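Local coordinates for protein trans-2-enoyl-CoA reductase [NADH] (Treponema denticola ATCC 35405, PDB 4GGO) that reduces the carbon-carbon double bond of trans-2-enoyl-CoA substrates such as crotonyl-CoA with NADH, yielding the saturated acyl-CoA in fatty acid synthesis, at residues 121-124 with 125-128; 207-210 with 211-215; 259-262 with 263-267. All blocks are in the same frame, centred on the assembly; numbering follows the deposited sequence.

Interaction 1: residues 121-124 with 125-128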
loop_
_atom_site.group_PDB
_atom_site.type_symbol
_atom_site.label_atom_id
_atom_site.label_comp_id
_atom_site.label_asym_id
_atom_site.label_seq_id
_atom_site.Cartn_x
_atom_site.Cartn_y
_atom_site.Cartn_z
ATOM N N ALA A 121 -10.825 -3.174 10.295
ATOM C CA ALA A 121 -11.629 -2.508 9.273
ATOM C C ALA A 121 -12.610 -3.455 8.585
ATOM O O ALA A 121 -13.517 -3.017 7.879
ATOM C CB ALA A 121 -10.726 -1.840 8.243
ATOM N N PHE A 122 -12.417 -4.753 8.791
ATOM C CA PHE A 122 -13.313 -5.762 8.240
ATOM C C PHE A 122 -14.566 -5.896 9.100
ATOM O O PHE A 122 -15.536 -6.541 8.703
ATOM C CB PHE A 122 -12.600 -7.112 8.149
ATOM C CG PHE A 122 -11.495 -7.149 7.129
ATOM C CD1 PHE A 122 -11.637 -6.506 5.913
ATOM C CD2 PHE A 122 -10.314 -7.824 7.390
ATOM C CE1 PHE A 122 -10.626 -6.538 4.972
ATOM C CE2 PHE A 122 -9.298 -7.860 6.452
ATOM C CZ PHE A 122 -9.455 -7.214 5.241
ATOM N N SER A 123 -14.539 -5.277 10.277
ATOM C CA SER A 123 -15.638 -5.395 11.233
ATOM C C SER A 123 -16.682 -4.300 11.049
ATOM O O SER A 123 -16.364 -3.192 10.618
ATOM C CB SER A 123 -15.109 -5.367 12.666
ATOM O OG SER A 123 -14.679 -4.072 13.038
ATOM N N ASP A 124 -17.932 -4.622 11.368
ATOM C CA ASP A 124 -19.016 -3.648 11.285
ATOM C C ASP A 124 -18.918 -2.607 12.398
ATOM O O ASP A 124 -19.462 -1.509 12.276
ATOM C CB ASP A 124 -20.380 -4.342 11.336
ATOM C CG ASP A 124 -20.714 -5.070 10.046
ATOM O OD1 ASP A 124 -20.240 -4.637 8.974
ATOM O OD2 ASP A 124 -21.456 -6.072 10.105
ATOM N N GLU A 125 -18.226 -2.956 13.479
ATOM C CA GLU A 125 -18.039 -2.038 14.597
ATOM C C GLU A 125 -17.201 -0.842 14.168
ATOM O O GLU A 125 -17.541 0.305 14.459
ATOM C CB GLU A 125 -17.363 -2.740 15.777
ATOM C CG GLU A 125 -17.948 -4.097 16.128
ATOM C CD GLU A 125 -17.229 -5.237 15.433
ATOM O OE1 GLU A 125 -17.767 -5.761 14.435
ATOM O OE2 GLU A 125 -16.127 -5.610 15.888
ATOM N N ILE A 126 -16.099 -1.119 13.476
ATOM C CA ILE A 126 -15.212 -0.069 12.990
ATOM C C ILE A 126 -15.909 0.798 11.945
ATOM O O ILE A 126 -15.754 2.021 11.937
ATOM C CB ILE A 126 -13.899 -0.657 12.432
ATOM C CG1 ILE A 126 -13.040 -1.189 13.580
ATOM C CG2 ILE A 126 -13.127 0.385 11.640
ATOM C CD1 ILE A 126 -12.810 -0.180 14.685
ATOM N N LYS A 127 -16.690 0.163 11.076
ATOM C CA LYS A 127 -17.496 0.896 10.106
ATOM C C LYS A 127 -18.487 1.816 10.815
ATOM O O LYS A 127 -18.735 2.937 10.369
ATOM C CB LYS A 127 -18.238 -0.067 9.176
ATOM C CG LYS A 127 -17.342 -0.785 8.174
ATOM C CD LYS A 127 -18.151 -1.714 7.281
ATOM C CE LYS A 127 -17.275 -2.391 6.236
ATOM N NZ LYS A 127 -16.210 -3.237 6.848
ATOM N N ALA A 128 -19.043 1.336 11.923
ATOM C CA ALA A 128 -19.991 2.120 12.707
ATOM C C ALA A 128 -19.321 3.346 13.319
ATOM O O ALA A 128 -19.912 4.424 13.371
ATOM C CB ALA A 128 -20.625 1.258 13.793
HETATM O O HOH W 1 -18.398 -7.456 12.527
#
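Lys127 reaches back from the first turn of helix 124-136 to the loop that leads into it, where its NZ donates to Ala121 O at 2.9 Å. The side chain is straight as far as CE and bends only at its last torsion (chi4 61°), which turns the ammonium group onto the carbonyl. On the way its CG passes Ser123 O at 3.6 Å, while CD passes Asp124 OD1 at 4.0 Å. Ser123 is the N-cap. Its OG, placed between its own backbone N and carbonyl carbon (chi1 73°), accepts a weak bond from Ile126 N at 3.3 Å and also touches Ile126 CG1. Glu125 curls back at chi2, laying OE1 3.2 Å from Ser123 CB, and a water that accepts from Asp124 N donates to the same OE1. The i to i+4 bonding opens weakly with Lys127 N to Ser123 O and firms up at Ala128 N to Asp124 O, 2.9 Å.

A second shell fixes these groups. Ser123 OG is also bonded to Asp120 O, Asp124 OD2 forms a salt bridge with Arg212, and Lys127 NZ meets both the carboxylate of Asp209 and, in a cation-pi contact, Trp213. The whole is a serine-capped helix start at the end of the Rossmann-type loop that follows strand 114-118, the loop whose Asp120 and Ala121 bind NAD(+).

Interaction 2: residues 207-210 with 211-215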
loop_
_atom_site.group_PDB
_atom_site.type_symbol
_atom_site.label_atom_id
_atom_site.label_comp_id
_atom_site.label_asym_id
_atom_site.label_seq_id
_atom_site.Cartn_x
_atom_site.Cartn_y
_atom_site.Cartn_z
ATOM N N GLY A 207 -12.864 -7.991 -3.331
ATOM C CA GLY A 207 -13.512 -6.708 -3.124
ATOM C C GLY A 207 -14.769 -6.735 -2.269
ATOM O O GLY A 207 -15.579 -5.810 -2.332
ATOM N N GLU A 208 -14.933 -7.780 -1.465
ATOM C CA GLU A 208 -16.121 -7.898 -0.619
ATOM C C GLU A 208 -16.217 -6.790 0.429
ATOM O O GLU A 208 -17.242 -6.116 0.535
ATOM C CB GLU A 208 -16.189 -9.271 0.056
ATOM C CG GLU A 208 -16.583 -10.405 -0.879
ATOM C CD GLU A 208 -16.980 -11.667 -0.134
ATOM O OE1 GLU A 208 -16.766 -11.728 1.096
ATOM O OE2 GLU A 208 -17.515 -12.593 -0.778
ATOM N N ASP A 209 -15.150 -6.604 1.199
ATOM C CA ASP A 209 -15.149 -5.602 2.259
ATOM C C ASP A 209 -15.240 -4.190 1.694
ATOM O O ASP A 209 -15.884 -3.317 2.276
ATOM C CB ASP A 209 -13.900 -5.730 3.129
ATOM C CG ASP A 209 -13.900 -4.755 4.289
ATOM O OD1 ASP A 209 -14.880 -4.753 5.065
ATOM O OD2 ASP A 209 -12.926 -3.984 4.418
ATOM N N TRP A 210 -14.580 -3.975 0.560
ATOM C CA TRP A 210 -14.609 -2.693 -0.130
ATOM C C TRP A 210 -16.045 -2.308 -0.458
ATOM O O TRP A 210 -16.494 -1.207 -0.139
ATOM C CB TRP A 210 -13.783 -2.782 -1.415
ATOM C CG TRP A 210 -13.736 -1.522 -2.220
ATOM C CD1 TRP A 210 -13.950 -0.250 -1.778
ATOM C CD2 TRP A 210 -13.453 -1.418 -3.621
ATOM N NE1 TRP A 210 -13.819 0.640 -2.816
ATOM C CE2 TRP A 210 -13.514 -0.052 -3.959
ATOM C CE3 TRP A 210 -13.156 -2.348 -4.621
ATOM C CZ2 TRP A 210 -13.286 0.408 -5.254
ATOM C CZ3 TRP A 210 -12.930 -1.890 -5.908
ATOM C CH2 TRP A 210 -12.997 -0.524 -6.212
ATOM N N GLU A 211 -16.762 -3.231 -1.090
ATOM C CA GLU A 211 -18.150 -3.007 -1.468
ATOM C C GLU A 211 -19.023 -2.831 -0.229
ATOM O O GLU A 211 -19.981 -2.059 -0.238
ATOM C CB GLU A 211 -18.661 -4.168 -2.323
ATOM C CG GLU A 211 -20.003 -3.912 -2.989
ATOM C CD GLU A 211 -20.403 -5.023 -3.939
ATOM O OE1 GLU A 211 -19.980 -6.177 -3.718
ATOM O OE2 GLU A 211 -21.133 -4.742 -4.913
ATOM N N ARG A 212 -18.681 -3.545 0.838
ATOM C CA ARG A 212 -19.418 -3.441 2.091
ATOM C C ARG A 212 -19.242 -2.052 2.696
ATOM O O ARG A 212 -20.196 -1.466 3.207
ATOM C CB ARG A 212 -18.962 -4.517 3.079
ATOM C CG ARG A 212 -19.908 -4.722 4.254
ATOM C CD ARG A 212 -19.374 -5.771 5.218
ATOM N NE ARG A 212 -20.303 -6.046 6.311
ATOM C CZ ARG A 212 -21.123 -7.092 6.352
ATOM N NH1 ARG A 212 -21.129 -7.973 5.360
ATOM N NH2 ARG A 212 -21.933 -7.262 7.388
ATOM N N TRP A 213 -18.019 -1.531 2.631
ATOM C CA TRP A 213 -17.735 -0.178 3.097
ATOM C C TRP A 213 -18.560 0.847 2.328
ATOM O O TRP A 213 -19.176 1.732 2.921
ATOM C CB TRP A 213 -16.247 0.149 2.953
ATOM C CG TRP A 213 -15.414 -0.220 4.142
ATOM C CD1 TRP A 213 -14.664 -1.348 4.302
ATOM C CD2 TRP A 213 -15.242 0.549 5.339
ATOM N NE1 TRP A 213 -14.038 -1.333 5.526
ATOM C CE2 TRP A 213 -14.376 -0.177 6.182
ATOM C CE3 TRP A 213 -15.738 1.779 5.781
ATOM C CZ2 TRP A 213 -13.996 0.287 7.440
ATOM C CZ3 TRP A 213 -15.357 2.239 7.029
ATOM C CH2 TRP A 213 -14.496 1.494 7.843
ATOM N N ILE A 214 -18.573 0.715 1.004
ATOM C CA ILE A 214 -19.280 1.658 0.144
ATOM C C ILE A 214 -20.793 1.610 0.347
ATOM O O ILE A 214 -21.435 2.648 0.506
ATOM C CB ILE A 214 -18.957 1.417 -1.345
ATOM C CG1 ILE A 214 -17.452 1.556 -1.593
ATOM C CG2 ILE A 214 -19.734 2.383 -2.224
ATOM C CD1 ILE A 214 -16.887 2.899 -1.183
ATOM N N LYS A 215 -21.357 0.405 0.345
ATOM C CA LYS A 215 -22.801 0.233 0.491
ATOM C C LYS A 215 -23.327 0.762 1.826
ATOM O O LYS A 215 -24.415 1.333 1.885
ATOM C CB LYS A 215 -23.196 -1.237 0.306
ATOM C CG LYS A 215 -23.024 -1.749 -1.118
ATOM C CD LYS A 215 -23.349 -3.232 -1.220
ATOM C CE LYS A 215 -24.830 -3.495 -1.007
ATOM N NZ LYS A 215 -25.661 -2.890 -2.086
#
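Asp209 and Trp213 are brought together by different first torsions: chi1 of -177° sets the aspartate CG opposite its backbone N, whereas chi1 of -89° leans the indole back along the helix toward the preceding turn. The two side chains run alongside each other, carboxylate and ring planes 79° apart; Asp209 OD2 lies in the indole plane, at its edge, 3.1 Å from Trp213 NE1. Trp213 NE1 also makes a weak hydrogen bond to Ala121 O. Asp209 O sits near that edge too, 3.1 Å from Trp213 CD1.

One residue further on, Trp210 and Ile214 repeat the side-by-side arrangement in apolar form, Trp210 CD1 lying 3.9 Å from Ile214 CG1. Trp210 NE1 is bonded to Thr229 OG1 on strand 227-233. The backbone carrying both pairs is held by the i to i+4 bonds of helix 208-219, including Trp213 N to Asp209 O at 2.8 Å and Glu211 N to the carbonyl of the N-cap residue Gly207 at 3.1 Å.

Asp209 is buried, yet both carboxylate oxygens are satisfied, OD1 by the salt bridge to Lys127 and OD2 by Tyr146 OH. Such a setting is expected to stabilise the negative charge and to hold the carboxylate in a fixed rotation beside the indole.

Interaction 3: residues 259-262 with 263-267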
loop_
_atom_site.group_PDB
_atom_site.type_symbol
_atom_site.label_atom_id
_atom_site.label_comp_id
_atom_site.label_asym_id
_atom_site.label_seq_id
_atom_site.Cartn_x
_atom_site.Cartn_y
_atom_site.Cartn_z
ATOM N N THR A 259 -15.755 -6.128 -8.785
ATOM C CA THR A 259 -16.383 -5.355 -7.718
ATOM C C THR A 259 -16.461 -3.871 -8.072
ATOM O O THR A 259 -17.517 -3.252 -7.934
ATOM C CB THR A 259 -15.645 -5.537 -6.377
ATOM O OG1 THR A 259 -15.757 -6.901 -5.950
ATOM C CG2 THR A 259 -16.241 -4.630 -5.312
ATOM N N ALA A 260 -15.346 -3.308 -8.533
ATOM C CA ALA A 260 -15.299 -1.910 -8.957
ATOM C C ALA A 260 -16.296 -1.683 -10.078
ATOM O O ALA A 260 -16.859 -0.600 -10.229
ATOM C CB ALA A 260 -13.900 -1.545 -9.423
ATOM N N HIS A 261 -16.499 -2.732 -10.863
ATOM C CA HIS A 261 -17.414 -2.705 -11.986
ATOM C C HIS A 261 -18.857 -2.678 -11.493
ATOM O O HIS A 261 -19.670 -1.881 -11.963
ATOM C CB HIS A 261 -17.169 -3.937 -12.852
ATOM C CG HIS A 261 -17.891 -3.913 -14.162
ATOM N ND1 HIS A 261 -18.725 -4.931 -14.568
ATOM C CD2 HIS A 261 -17.891 -3.003 -15.161
ATOM C CE1 HIS A 261 -19.215 -4.645 -15.760
ATOM N NE2 HIS A 261 -18.723 -3.483 -16.146
ATOM N N ARG A 262 -19.168 -3.551 -10.539
ATOM C CA ARG A 262 -20.510 -3.625 -9.973
ATOM C C ARG A 262 -20.845 -2.365 -9.174
ATOM O O ARG A 262 -21.990 -1.911 -9.167
ATOM C CB ARG A 262 -20.653 -4.875 -9.100
ATOM C CG ARG A 262 -22.025 -5.041 -8.467
ATOM C CD ARG A 262 -22.257 -6.464 -7.968
ATOM N NE ARG A 262 -21.446 -6.800 -6.801
ATOM C CZ ARG A 262 -20.326 -7.515 -6.846
ATOM N NH1 ARG A 262 -19.873 -7.973 -8.006
ATOM N NH2 ARG A 262 -19.656 -7.773 -5.730
ATOM N N LEU A 263 -19.838 -1.805 -8.510
ATOM C CA LEU A 263 -20.000 -0.565 -7.756
ATOM C C LEU A 263 -20.491 0.579 -8.642
ATOM O O LEU A 263 -21.375 1.343 -8.252
ATOM C CB LEU A 263 -18.682 -0.172 -7.083
ATOM C CG LEU A 263 -18.266 -0.942 -5.828
ATOM C CD1 LEU A 263 -16.903 -0.471 -5.341
ATOM C CD2 LEU A 263 -19.312 -0.785 -4.733
ATOM N N ASN A 264 -19.913 0.687 -9.834
ATOM C CA ASN A 264 -20.280 1.736 -10.782
ATOM C C ASN A 264 -21.691 1.554 -11.323
ATOM O O ASN A 264 -22.388 2.523 -11.623
ATOM C CB ASN A 264 -19.284 1.768 -11.943
ATOM C CG ASN A 264 -17.928 2.294 -11.531
ATOM O OD1 ASN A 264 -17.820 3.370 -10.944
ATOM N ND2 ASN A 264 -16.882 1.529 -11.825
ATOM N N LYS A 265 -22.101 0.298 -11.441
ATOM C CA LYS A 265 -23.398 -0.046 -12.007
ATOM C C LYS A 265 -24.554 0.329 -11.085
ATOM O O LYS A 265 -25.576 0.848 -11.535
ATOM C CB LYS A 265 -23.441 -1.542 -12.320
ATOM C CG LYS A 265 -23.815 -1.854 -13.752
ATOM C CD LYS A 265 -23.358 -3.241 -14.157
ATOM C CE LYS A 265 -22.297 -3.132 -15.217
ATOM N NZ LYS A 265 -21.198 -2.275 -14.693
ATOM N N GLU A 266 -24.380 0.072 -9.792
ATOM C CA GLU A 266 -25.443 0.254 -8.809
ATOM C C GLU A 266 -25.446 1.661 -8.215
ATOM O O GLU A 266 -26.436 2.096 -7.625
ATOM C CB GLU A 266 -25.309 -0.803 -7.709
ATOM C CG GLU A 266 -25.301 -2.227 -8.255
ATOM C CD GLU A 266 -25.018 -3.272 -7.193
ATOM O OE1 GLU A 266 -24.666 -2.890 -6.057
ATOM O OE2 GLU A 266 -25.145 -4.477 -7.500
ATOM N N ASN A 267 -24.330 2.367 -8.370
ATOM C CA ASN A 267 -24.241 3.755 -7.935
ATOM C C ASN A 267 -23.821 4.662 -9.088
ATOM O O ASN A 267 -22.635 4.928 -9.269
ATOM C CB ASN A 267 -23.250 3.916 -6.776
ATOM C CG ASN A 267 -23.438 2.879 -5.679
ATOM O OD1 ASN A 267 -23.615 1.694 -5.947
ATOM N ND2 ASN A 267 -23.379 3.327 -4.431
#
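Among the charged and polar side chains, Lys265 and His261 meet one helical turn apart. Lys265 bends at chi3 and again at chi4, carrying NZ over one face of the imidazole, 3.1 Å above its plane and nearer the NE2-CE1 side of the ring than its middle, while CE comes within 3.5 Å of His261 CE1. The same NZ gives a weak bond to His261 O at 3.2 Å. Next to this pair, Arg262 and Glu266 run alongside each other. They touch through Glu266 OE2 and Arg262 CG, 3.3 Å apart, but the nearest charged atoms, Arg262 NE and Glu266 OE2, stay 4.4 Å from each other, beyond a salt bridge. The arginine bends away at chi3 (70°), and its NH2 instead pairs with Glu211 on helix 208-219. Asn264 turns inward, its OD1 accepting from Ala272 N on strand 270-276.

The apolar contact is slight across the turn itself: Thr259 CG2 lies 4.2 Å from Leu263 CD1. Leu263 is buried and packs outward on Trp210 and Ala272, as Ala260 does on Trp210 and Val274.

In the backbone, Leu263 N donates to Thr259 O at 2.8 Å, almost straight onto the carbonyl. Later bonds slacken. Asn264 N to Ala260 O is weak, and Lys265 N divides itself weakly between His261 O and Arg262 O. Glu266 N to Arg262 O recovers at 3.2 Å before the chain leaves helical geometry at Asn267.

The arrangement is the C-terminal end of an amphipathic helix in a beta-alpha-beta crossover, joining strand 227-233 to strand 270-276 in the Rossmann-type sheet. Lys253, which binds NAD(+), belongs to an earlier part of this helix.

The three contacts sit at helices 124-136, 208-219 and 248-266 of the Rossmann-type domain, interaction 2 touching both of the others. Interaction 1 is tied to it by two salt bridges, Lys127 NZ to Asp209 OD1 at 2.7 Å and Asp124 OD2 to Arg212 NH2 at 3.0 Å. On its other flank, Glu211 OE1 meets Arg262 NH2 of interaction 3 at 2.6 Å, and Trp210 CH2 packs on Ala260 CB at 3.5 Å. Interactions 1 and 3 do not touch, their centres being about 21 Å apart. The NAD(+) site is closest to the first two: Ala121 belongs to it, and the side chains of Phe122 and Asp209 both approach that of Leu148, another cofactor-binding residue.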